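Local structure of PelD (Pseudomonas aeruginosa, 4ETX) at residues L11-L16 with E32-L37; A106-V111 with E127-F132; A188-F193 with Y273-G278. The protein binds the second messenger cyclic di-GMP as an effector in pellicle formation, here as a GAF and GGDEF-like fragment of a membrane protein. One frame throughout, in Å; residues are numbered along the deposited sequence.

Contact 1. Residues L11-L16 with E32-L37; sequences LGLRQL and ETVLAL
L13 and T33 meet methyl to methyl between two antiparallel helices, residues 11-16 and 32-37. The segment axes stay 11.4 Å apart, so only side chains bridge the gap. L13 carries most of the contact. Its CG stands anti to the backbone N (chi1 -171°), which directs both branches across to the other helix. L13 CD1 lies 3.8 Å from T33 CG2. The same L13 CD1 touches V34 CG2 more loosely, at 4.4 Å. The other branch, L13 CD2, reaches L37 CD1 at 4.2 Å. The fork of L13 therefore divides its contacts between T33 with V34 and L37, one turn further along. L13 and T33 overlap side by side, running opposite ways.

T33 offers its methyl rather than its hydroxyl. With chi1 at -64°, CG2 lies opposite the threonine's own N and projects toward L13 and L16, while OG1 is turned back beside that N. L16 CD2 reaches T33 CG2 at 4.1 Å, the two side chains meeting at a slant. L16 is exposed at this edge, and its chi2 is near eclipsed, so the placing of its methyls deserves caution.

I149 and L152 of helix 136-153 also touch L13, and I149 touches V34. L30, from the connection between the helices, packs on L13 and L16. The N-terminal helix 2-18 is thus joined to the GAF helix 31-41 and to helix 136-153. No hydrogen bond or salt bridge crosses between the two segments. Their association is purely apolar, and it depends on shape and burial rather than on directional bonds.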
loop_
_atom_site.group_PDB
_atom_site.type_symbol
_atom_site.label_atom_id
_atom_site.label_comp_id
_atom_site.label_asym_id
_atom_site.label_seq_id
_atom_site.Cartn_x
_atom_site.Cartn_y
_atom_site.Cartn_z
ATOM N N LEU A 11 0.549 3.227 -8.830
ATOM C CA LEU A 11 1.280 2.663 -9.955
ATOM C C LEU A 11 2.065 3.729 -10.722
ATOM O O LEU A 11 3.210 3.480 -11.104
ATOM C CB LEU A 11 0.345 1.879 -10.874
ATOM C CG LEU A 11 -0.069 0.525 -10.274
ATOM C CD1 LEU A 11 -1.293 -0.049 -11.008
ATOM C CD2 LEU A 11 1.099 -0.454 -10.260
ATOM N N GLY A 12 1.438 4.896 -10.936
ATOM C CA GLY A 12 2.099 6.084 -11.491
ATOM C C GLY A 12 3.348 6.512 -10.726
ATOM O O GLY A 12 4.419 6.746 -11.331
ATOM N N LEU A 13 3.210 6.635 -9.402
ATOM C CA LEU A 13 4.347 6.905 -8.519
ATOM C C LEU A 13 5.460 5.850 -8.601
ATOM O O LEU A 13 6.648 6.216 -8.684
ATOM C CB LEU A 13 3.898 7.079 -7.056
ATOM C CG LEU A 13 4.968 7.577 -6.074
ATOM C CD1 LEU A 13 5.486 8.978 -6.507
ATOM C CD2 LEU A 13 4.405 7.610 -4.661
ATOM N N ARG A 14 5.086 4.564 -8.564
ATOM C CA ARG A 14 6.074 3.482 -8.668
ATOM C C ARG A 14 6.849 3.562 -9.980
ATOM O O ARG A 14 8.057 3.298 -10.009
ATOM C CB ARG A 14 5.416 2.094 -8.507
ATOM C CG ARG A 14 6.386 0.929 -8.300
ATOM C CD ARG A 14 5.629 -0.399 -8.026
ATOM N NE ARG A 14 4.960 -0.906 -9.228
ATOM C CZ ARG A 14 4.385 -2.098 -9.334
ATOM N NH1 ARG A 14 4.378 -2.934 -8.305
ATOM N NH2 ARG A 14 3.837 -2.466 -10.484
ATOM N N GLN A 15 6.157 3.947 -11.054
ATOM C CA GLN A 15 6.788 4.091 -12.363
ATOM C C GLN A 15 7.884 5.169 -12.371
ATOM O O GLN A 15 8.985 4.948 -12.891
ATOM C CB GLN A 15 5.725 4.381 -13.426
ATOM C CG GLN A 15 6.289 4.692 -14.807
ATOM C CD GLN A 15 5.389 4.210 -15.917
ATOM O OE1 GLN A 15 4.950 4.990 -16.760
ATOM N NE2 GLN A 15 5.100 2.910 -15.923
ATOM N N LEU A 16 7.563 6.328 -11.797
ATOM C CA LEU A 16 8.490 7.446 -11.684
ATOM C C LEU A 16 9.711 7.058 -10.846
ATOM O O LEU A 16 10.859 7.362 -11.199
ATOM C CB LEU A 16 7.770 8.651 -11.068
ATOM C CG LEU A 16 7.056 9.696 -11.944
ATOM C CD1 LEU A 16 7.042 9.409 -13.448
ATOM C CD2 LEU A 16 5.652 9.973 -11.425
ATOM N N GLU A 32 7.555 16.918 -4.913
ATOM C CA GLU A 32 6.416 17.639 -5.497
ATOM C C GLU A 32 5.325 16.671 -5.955
ATOM O O GLU A 32 4.135 16.926 -5.752
ATOM C CB GLU A 32 6.860 18.550 -6.643
ATOM C CG GLU A 32 7.298 19.942 -6.190
ATOM C CD GLU A 32 7.836 20.785 -7.327
ATOM O OE1 GLU A 32 7.669 20.393 -8.508
ATOM O OE2 GLU A 32 8.432 21.843 -7.044
ATOM N N THR A 33 5.727 15.551 -6.550
ATOM C CA THR A 33 4.764 14.510 -6.946
ATOM C C THR A 33 4.002 13.928 -5.750
ATOM O O THR A 33 2.770 13.742 -5.815
ATOM C CB THR A 33 5.458 13.426 -7.815
ATOM O OG1 THR A 33 5.894 14.047 -9.037
ATOM C CG2 THR A 33 4.531 12.253 -8.148
ATOM N N VAL A 34 4.727 13.674 -4.659
ATOM C CA VAL A 34 4.143 13.133 -3.435
ATOM C C VAL A 34 3.165 14.123 -2.795
ATOM O O VAL A 34 2.055 13.757 -2.397
ATOM C CB VAL A 34 5.248 12.756 -2.421
ATOM C CG1 VAL A 34 4.638 12.439 -1.034
ATOM C CG2 VAL A 34 6.059 11.575 -2.953
ATOM N N LEU A 35 3.578 15.381 -2.717
ATOM C CA LEU A 35 2.705 16.434 -2.227
ATOM C C LEU A 35 1.454 16.616 -3.109
ATOM O O LEU A 35 0.334 16.674 -2.601
ATOM C CB LEU A 35 3.490 17.736 -2.051
ATOM C CG LEU A 35 2.694 18.890 -1.429
ATOM C CD1 LEU A 35 2.018 18.467 -0.117
ATOM C CD2 LEU A 35 3.630 20.045 -1.158
ATOM N N ALA A 36 1.638 16.659 -4.428
ATOM C CA ALA A 36 0.490 16.718 -5.332
ATOM C C ALA A 36 -0.497 15.552 -5.109
ATOM O O ALA A 36 -1.719 15.762 -5.084
ATOM C CB ALA A 36 0.935 16.790 -6.794
ATOM N N LEU A 37 0.022 14.336 -4.949
ATOM C CA LEU A 37 -0.850 13.178 -4.764
ATOM C C LEU A 37 -1.650 13.315 -3.468
ATOM O O LEU A 37 -2.862 13.083 -3.465
ATOM C CB LEU A 37 -0.059 11.870 -4.761
ATOM C CG LEU A 37 0.390 11.226 -6.071
ATOM C CD1 LEU A 37 1.018 9.871 -5.748
ATOM C CD2 LEU A 37 -0.771 11.022 -7.042
#

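Contact 2. Residues A106-V111 with E127-F132; sequences ALQVCV and EQMPFF
Q108 reaches over the backbone of E127-M129 at the end of a GAF-domain hairpin. Q108 and V109 both face V126 on the neighbouring strand, a classic beta bulge.

One direct hydrogen bond crosses the contact. M129 N donates to Q108 OE1 at 2.9 Å, and the bond is bent, its N-H...O angle being 136°. The donor is tilted 31° from the carbonyl plane. Q108 is extended beyond CG, which lays its amide across the peptide between E127 and Q128.

Two waters add bridges. One donates to A106 O at 2.7 Å and to E127 O over a longer gap. The other accepts from Q108 NE2 and donates to M129 O at 2.8 Å. Both amide atoms of Q108 are therefore engaged with the M129 backbone, one directly and one through water.

The remaining contacts are not bonds. The E127 chain bends at chi2 and brings OE1 to 3.6 Å from L107 CD2. The two side chains cross at about a right angle.

M129 packs over V109, with F134 and F139 also touching it. From CG, set between the backbone N and the carbonyl carbon (chi1 62°), its extended chain carries SD and CE to V109 CG1. The tightest carbon contact is V109 CG1 to M129 CE, at 3.4 Å.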
loop_
_atom_site.group_PDB
_atom_site.type_symbol
_atom_site.label_atom_id
_atom_site.label_comp_id
_atom_site.label_asym_id
_atom_site.label_seq_id
_atom_site.Cartn_x
_atom_site.Cartn_y
_atom_site.Cartn_z
ATOM N N ALA A 106 -2.228 28.349 13.909
ATOM C CA ALA A 106 -2.127 26.895 13.984
ATOM C C ALA A 106 -2.254 26.198 12.626
ATOM O O ALA A 106 -2.739 26.781 11.649
ATOM C CB ALA A 106 -3.169 26.351 14.960
ATOM N N LEU A 107 -1.809 24.943 12.576
ATOM C CA LEU A 107 -2.060 24.087 11.420
ATOM C C LEU A 107 -3.468 23.529 11.533
ATOM O O LEU A 107 -4.196 23.893 12.454
ATOM C CB LEU A 107 -1.055 22.940 11.366
ATOM C CG LEU A 107 0.363 23.308 10.937
ATOM C CD1 LEU A 107 1.316 22.210 11.346
ATOM C CD2 LEU A 107 0.417 23.584 9.437
ATOM N N GLN A 108 -3.846 22.665 10.593
ATOM C CA GLN A 108 -5.125 21.954 10.659
ATOM C C GLN A 108 -4.957 20.435 10.877
ATOM O O GLN A 108 -5.680 19.853 11.678
ATOM C CB GLN A 108 -5.975 22.240 9.416
ATOM C CG GLN A 108 -6.623 23.628 9.376
ATOM C CD GLN A 108 -7.385 23.871 8.078
ATOM O OE1 GLN A 108 -7.513 22.974 7.243
ATOM N NE2 GLN A 108 -7.898 25.090 7.905
ATOM N N VAL A 109 -4.014 19.802 10.165
ATOM C CA VAL A 109 -3.693 18.361 10.363
ATOM C C VAL A 109 -2.230 18.029 9.977
ATOM O O VAL A 109 -1.640 18.691 9.114
ATOM C CB VAL A 109 -4.736 17.408 9.644
ATOM C CG1 VAL A 109 -4.960 17.817 8.214
ATOM C CG2 VAL A 109 -4.343 15.927 9.711
ATOM N N CYS A 110 -1.661 17.025 10.642
ATOM C CA CYS A 110 -0.302 16.530 10.365
ATOM C C CYS A 110 -0.365 15.037 10.090
ATOM O O CYS A 110 -0.970 14.286 10.851
ATOM C CB CYS A 110 0.665 16.824 11.530
ATOM S SG CYS A 110 1.305 18.514 11.516
ATOM N N VAL A 111 0.231 14.610 8.979
ATOM C CA VAL A 111 0.200 13.201 8.606
ATOM C C VAL A 111 1.615 12.641 8.418
ATOM O O VAL A 111 2.366 13.107 7.544
ATOM C CB VAL A 111 -0.652 12.982 7.321
ATOM C CG1 VAL A 111 -0.824 11.502 7.041
ATOM C CG2 VAL A 111 -2.042 13.676 7.457
ATOM N N GLU A 127 -1.764 23.204 6.377
ATOM C CA GLU A 127 -2.217 24.508 6.860
ATOM C C GLU A 127 -3.713 24.685 6.572
ATOM O O GLU A 127 -4.477 25.049 7.463
ATOM C CB GLU A 127 -1.398 25.642 6.230
ATOM C CG GLU A 127 -1.900 27.069 6.519
ATOM C CD GLU A 127 -1.506 27.604 7.889
ATOM O OE1 GLU A 127 -1.002 26.837 8.735
ATOM O OE2 GLU A 127 -1.704 28.822 8.119
ATOM N N GLN A 128 -4.120 24.419 5.334
ATOM C CA GLN A 128 -5.510 24.637 4.923
ATOM C C GLN A 128 -6.095 23.499 4.084
ATOM O O GLN A 128 -5.455 22.971 3.177
ATOM C CB GLN A 128 -5.668 25.982 4.186
ATOM C CG GLN A 128 -7.036 26.183 3.481
ATOM C CD GLN A 128 -7.190 27.541 2.795
ATOM O OE1 GLN A 128 -6.988 28.587 3.397
ATOM N NE2 GLN A 128 -7.582 27.519 1.533
ATOM N N MET A 129 -7.335 23.142 4.398
ATOM C CA MET A 129 -8.144 22.302 3.530
ATOM C C MET A 129 -9.597 22.726 3.736
ATOM O O MET A 129 -9.913 23.348 4.758
ATOM C CB MET A 129 -7.928 20.813 3.844
ATOM C CG MET A 129 -8.324 20.412 5.234
ATOM S SD MET A 129 -7.648 18.821 5.704
ATOM C CE MET A 129 -8.069 18.813 7.414
ATOM N N PRO A 130 -10.483 22.428 2.769
ATOM C CA PRO A 130 -11.865 22.899 2.980
ATOM C C PRO A 130 -12.520 22.236 4.194
ATOM O O PRO A 130 -12.231 21.089 4.506
ATOM C CB PRO A 130 -12.580 22.498 1.692
ATOM C CG PRO A 130 -11.511 22.260 0.687
ATOM C CD PRO A 130 -10.303 21.812 1.443
ATOM N N PHE A 131 -13.387 22.963 4.891
ATOM C CA PHE A 131 -14.059 22.392 6.049
ATOM C C PHE A 131 -14.805 21.083 5.722
ATOM O O PHE A 131 -14.873 20.178 6.554
ATOM C CB PHE A 131 -15.003 23.423 6.667
ATOM C CG PHE A 131 -15.646 22.972 7.949
ATOM C CD1 PHE A 131 -14.961 23.088 9.166
ATOM C CD2 PHE A 131 -16.942 22.444 7.948
ATOM C CE1 PHE A 131 -15.555 22.675 10.364
ATOM C CE2 PHE A 131 -17.549 22.038 9.139
ATOM C CZ PHE A 131 -16.854 22.154 10.352
ATOM N N PHE A 132 -15.328 20.963 4.504
ATOM C CA PHE A 132 -16.204 19.834 4.154
ATOM C C PHE A 132 -15.436 18.517 3.981
ATOM O O PHE A 132 -16.040 17.447 3.838
ATOM C CB PHE A 132 -17.073 20.168 2.928
ATOM C CG PHE A 132 -16.345 20.098 1.612
ATOM C CD1 PHE A 132 -16.317 18.914 0.887
ATOM C CD2 PHE A 132 -15.720 21.226 1.082
ATOM C CE1 PHE A 132 -15.651 18.831 -0.332
ATOM C CE2 PHE A 132 -15.048 21.154 -0.144
ATOM C CZ PHE A 132 -15.016 19.949 -0.849
HETATM O O HOH W 1 -4.950 26.947 10.079
HETATM O O HOH W 2 -9.599 25.952 5.714
#

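Contact 3. Residues A188-F193 with Y273-G278; sequences ACLYAF and YELDAG
Residues 188-190 pair antiparallel with 273-275, their short axes 4.8 Å apart at 157°. L190 and Y273 form a hydrogen-bonded pair. L190 N donates to Y273 O at 2.9 Å in an almost straight bond (174°). Y273 N returns the bond to L190 O at 2.8 Å. C189 and E274 form the next, non-hydrogen-bonded pair. Beyond it, L275 N donates to A188 O at 3.0 Å.

A188, L190, Y273 and L275 share one face of the sheet. L275 places CD2 3.6 Å from A188 CB, the closest side-chain approach here. The other methyl, L275 CD1, lies 4.5 Å from L190 CD1 and meets the Y273 ring at its edge, in the ring plane. L190 CB and Y273 CB stand alongside each other. The tyrosine CG is anti to its own N (chi1 -176°), and beyond CB the side chain leads away from the first strand, and its ring meets that of F287.

C189 and E274 occupy the other face. C189 SG is 4.3 Å from E274 CG, a loose contact. The side chain of C189 is also about 4 Å from that of T237, which binds cyclic di-GMP in another structure of this protein.

Strand 268-275 is an outer strand of the four-stranded GGDEF-like sheet, and strand 188-195 lies between it and strand 228-234. Helix 165-184 covers the face of A188, L190 and L275 through F170, S177 and L178. Helix 239-256 packs on the face of C189, with S242 touching it.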
loop_
_atom_site.group_PDB
_atom_site.type_symbol
_atom_site.label_atom_id
_atom_site.label_comp_id
_atom_site.label_asym_id
_atom_site.label_seq_id
_atom_site.Cartn_x
_atom_site.Cartn_y
_atom_site.Cartn_z
ATOM N N ALA A 188 -8.541 -6.481 0.361
ATOM C CA ALA A 188 -7.527 -7.053 -0.540
ATOM C C ALA A 188 -7.907 -8.522 -0.671
ATOM O O ALA A 188 -8.739 -9.014 0.112
ATOM C CB ALA A 188 -6.129 -6.903 0.048
ATOM N N CYS A 189 -7.302 -9.210 -1.640
ATOM C CA CYS A 189 -7.584 -10.622 -1.868
ATOM C C CYS A 189 -6.332 -11.452 -2.140
ATOM O O CYS A 189 -5.459 -11.039 -2.915
ATOM C CB CYS A 189 -8.550 -10.790 -3.034
ATOM S SG CYS A 189 -9.283 -12.459 -3.086
ATOM N N LEU A 190 -6.256 -12.616 -1.491
ATOM C CA LEU A 190 -5.197 -13.584 -1.743
ATOM C C LEU A 190 -5.793 -14.777 -2.469
ATOM O O LEU A 190 -6.775 -15.373 -1.986
ATOM C CB LEU A 190 -4.606 -14.098 -0.425
ATOM C CG LEU A 190 -3.306 -13.536 0.146
ATOM C CD1 LEU A 190 -3.112 -14.057 1.556
ATOM C CD2 LEU A 190 -2.082 -13.893 -0.728
ATOM N N TYR A 191 -5.204 -15.126 -3.602
ATOM C CA TYR A 191 -5.525 -16.362 -4.305
ATOM C C TYR A 191 -4.325 -17.284 -4.192
ATOM O O TYR A 191 -3.187 -16.861 -4.469
ATOM C CB TYR A 191 -5.775 -16.088 -5.809
ATOM C CG TYR A 191 -7.159 -15.598 -6.194
ATOM C CD1 TYR A 191 -8.254 -16.478 -6.231
ATOM C CD2 TYR A 191 -7.383 -14.248 -6.544
ATOM C CE1 TYR A 191 -9.537 -16.031 -6.607
ATOM C CE2 TYR A 191 -8.647 -13.797 -6.898
ATOM C CZ TYR A 191 -9.726 -14.690 -6.919
ATOM O OH TYR A 191 -10.986 -14.251 -7.263
ATOM N N ALA A 192 -4.580 -18.546 -3.854
ATOM C CA ALA A 192 -3.580 -19.602 -3.973
ATOM C C ALA A 192 -3.952 -20.616 -5.064
ATOM O O ALA A 192 -5.022 -21.253 -4.990
ATOM C CB ALA A 192 -3.430 -20.323 -2.642
ATOM N N PHE A 193 -3.055 -20.812 -6.031
ATOM C CA PHE A 193 -3.275 -21.800 -7.089
ATOM C C PHE A 193 -2.364 -23.009 -6.869
ATOM O O PHE A 193 -1.159 -22.905 -7.032
ATOM C CB PHE A 193 -3.017 -21.180 -8.463
ATOM C CG PHE A 193 -3.862 -19.965 -8.757
ATOM C CD1 PHE A 193 -5.159 -20.110 -9.259
ATOM C CD2 PHE A 193 -3.366 -18.669 -8.529
ATOM C CE1 PHE A 193 -5.957 -18.989 -9.538
ATOM C CE2 PHE A 193 -4.172 -17.536 -8.808
ATOM C CZ PHE A 193 -5.450 -17.699 -9.302
ATOM N N TYR A 273 -8.860 -16.075 -0.273
ATOM C CA TYR A 273 -9.005 -15.479 1.038
ATOM C C TYR A 273 -9.101 -13.956 0.959
ATOM O O TYR A 273 -8.135 -13.282 0.624
ATOM C CB TYR A 273 -7.867 -15.908 1.969
ATOM C CG TYR A 273 -8.035 -15.391 3.386
ATOM C CD1 TYR A 273 -8.614 -16.179 4.373
ATOM C CD2 TYR A 273 -7.626 -14.103 3.726
ATOM C CE1 TYR A 273 -8.771 -15.695 5.669
ATOM C CE2 TYR A 273 -7.785 -13.605 5.010
ATOM C CZ TYR A 273 -8.350 -14.401 5.974
ATOM O OH TYR A 273 -8.489 -13.898 7.249
ATOM N N GLU A 274 -10.288 -13.451 1.270
ATOM C CA GLU A 274 -10.552 -12.019 1.372
ATOM C C GLU A 274 -10.105 -11.477 2.727
ATOM O O GLU A 274 -10.538 -11.975 3.781
ATOM C CB GLU A 274 -12.051 -11.775 1.183
ATOM C CG GLU A 274 -12.498 -11.979 -0.270
ATOM C CD GLU A 274 -13.872 -11.379 -0.572
ATOM O OE1 GLU A 274 -14.352 -10.522 0.204
ATOM O OE2 GLU A 274 -14.463 -11.764 -1.596
ATOM N N LEU A 275 -9.217 -10.483 2.693
ATOM C CA LEU A 275 -8.709 -9.816 3.905
ATOM C C LEU A 275 -9.795 -8.904 4.420
ATOM O O LEU A 275 -10.467 -8.247 3.636
ATOM C CB LEU A 275 -7.464 -8.971 3.599
ATOM C CG LEU A 275 -6.067 -9.593 3.528
ATOM C CD1 LEU A 275 -5.979 -10.793 2.578
ATOM C CD2 LEU A 275 -5.058 -8.534 3.119
ATOM N N ASP A 276 -9.943 -8.843 5.736
ATOM C CA ASP A 276 -11.076 -8.152 6.348
ATOM C C ASP A 276 -10.673 -7.445 7.640
ATOM O O ASP A 276 -9.502 -7.461 8.033
ATOM C CB ASP A 276 -12.196 -9.172 6.623
ATOM C CG ASP A 276 -13.582 -8.633 6.322
ATOM O OD1 ASP A 276 -14.543 -9.090 6.986
ATOM O OD2 ASP A 276 -13.713 -7.768 5.429
ATOM N N ALA A 277 -11.651 -6.804 8.279
ATOM C CA ALA A 277 -11.491 -6.235 9.610
ATOM C C ALA A 277 -12.179 -7.156 10.622
ATOM O O ALA A 277 -11.601 -7.502 11.662
ATOM C CB ALA A 277 -12.092 -4.847 9.657
ATOM N N GLY A 278 -13.405 -7.568 10.290
ATOM C CA GLY A 278 -14.197 -8.481 11.121
ATOM C C GLY A 278 -13.702 -9.918 11.087
ATOM O O GLY A 278 -14.183 -10.767 11.845
#

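Overall arrangement
From the N terminus, contact 1 comes first. It closes the short connection between helix 2-18 and helix 31-41, and so ties the leading helix to a helix of the GAF domain. Contact 2 then closes the hairpin of strands 109-114 and 120-126, where the chain leaves the GAF sheet for helix 136-153. That helix runs back to pack against contact 1. Contact 3 spans most of the GGDEF-like domain and joins two neighbouring strands of its sheet. The three follow in series, and none nests or crosses. Contacts 2 and 3 lie on opposite sides of the chain's centre, their own centres about 35 Å apart.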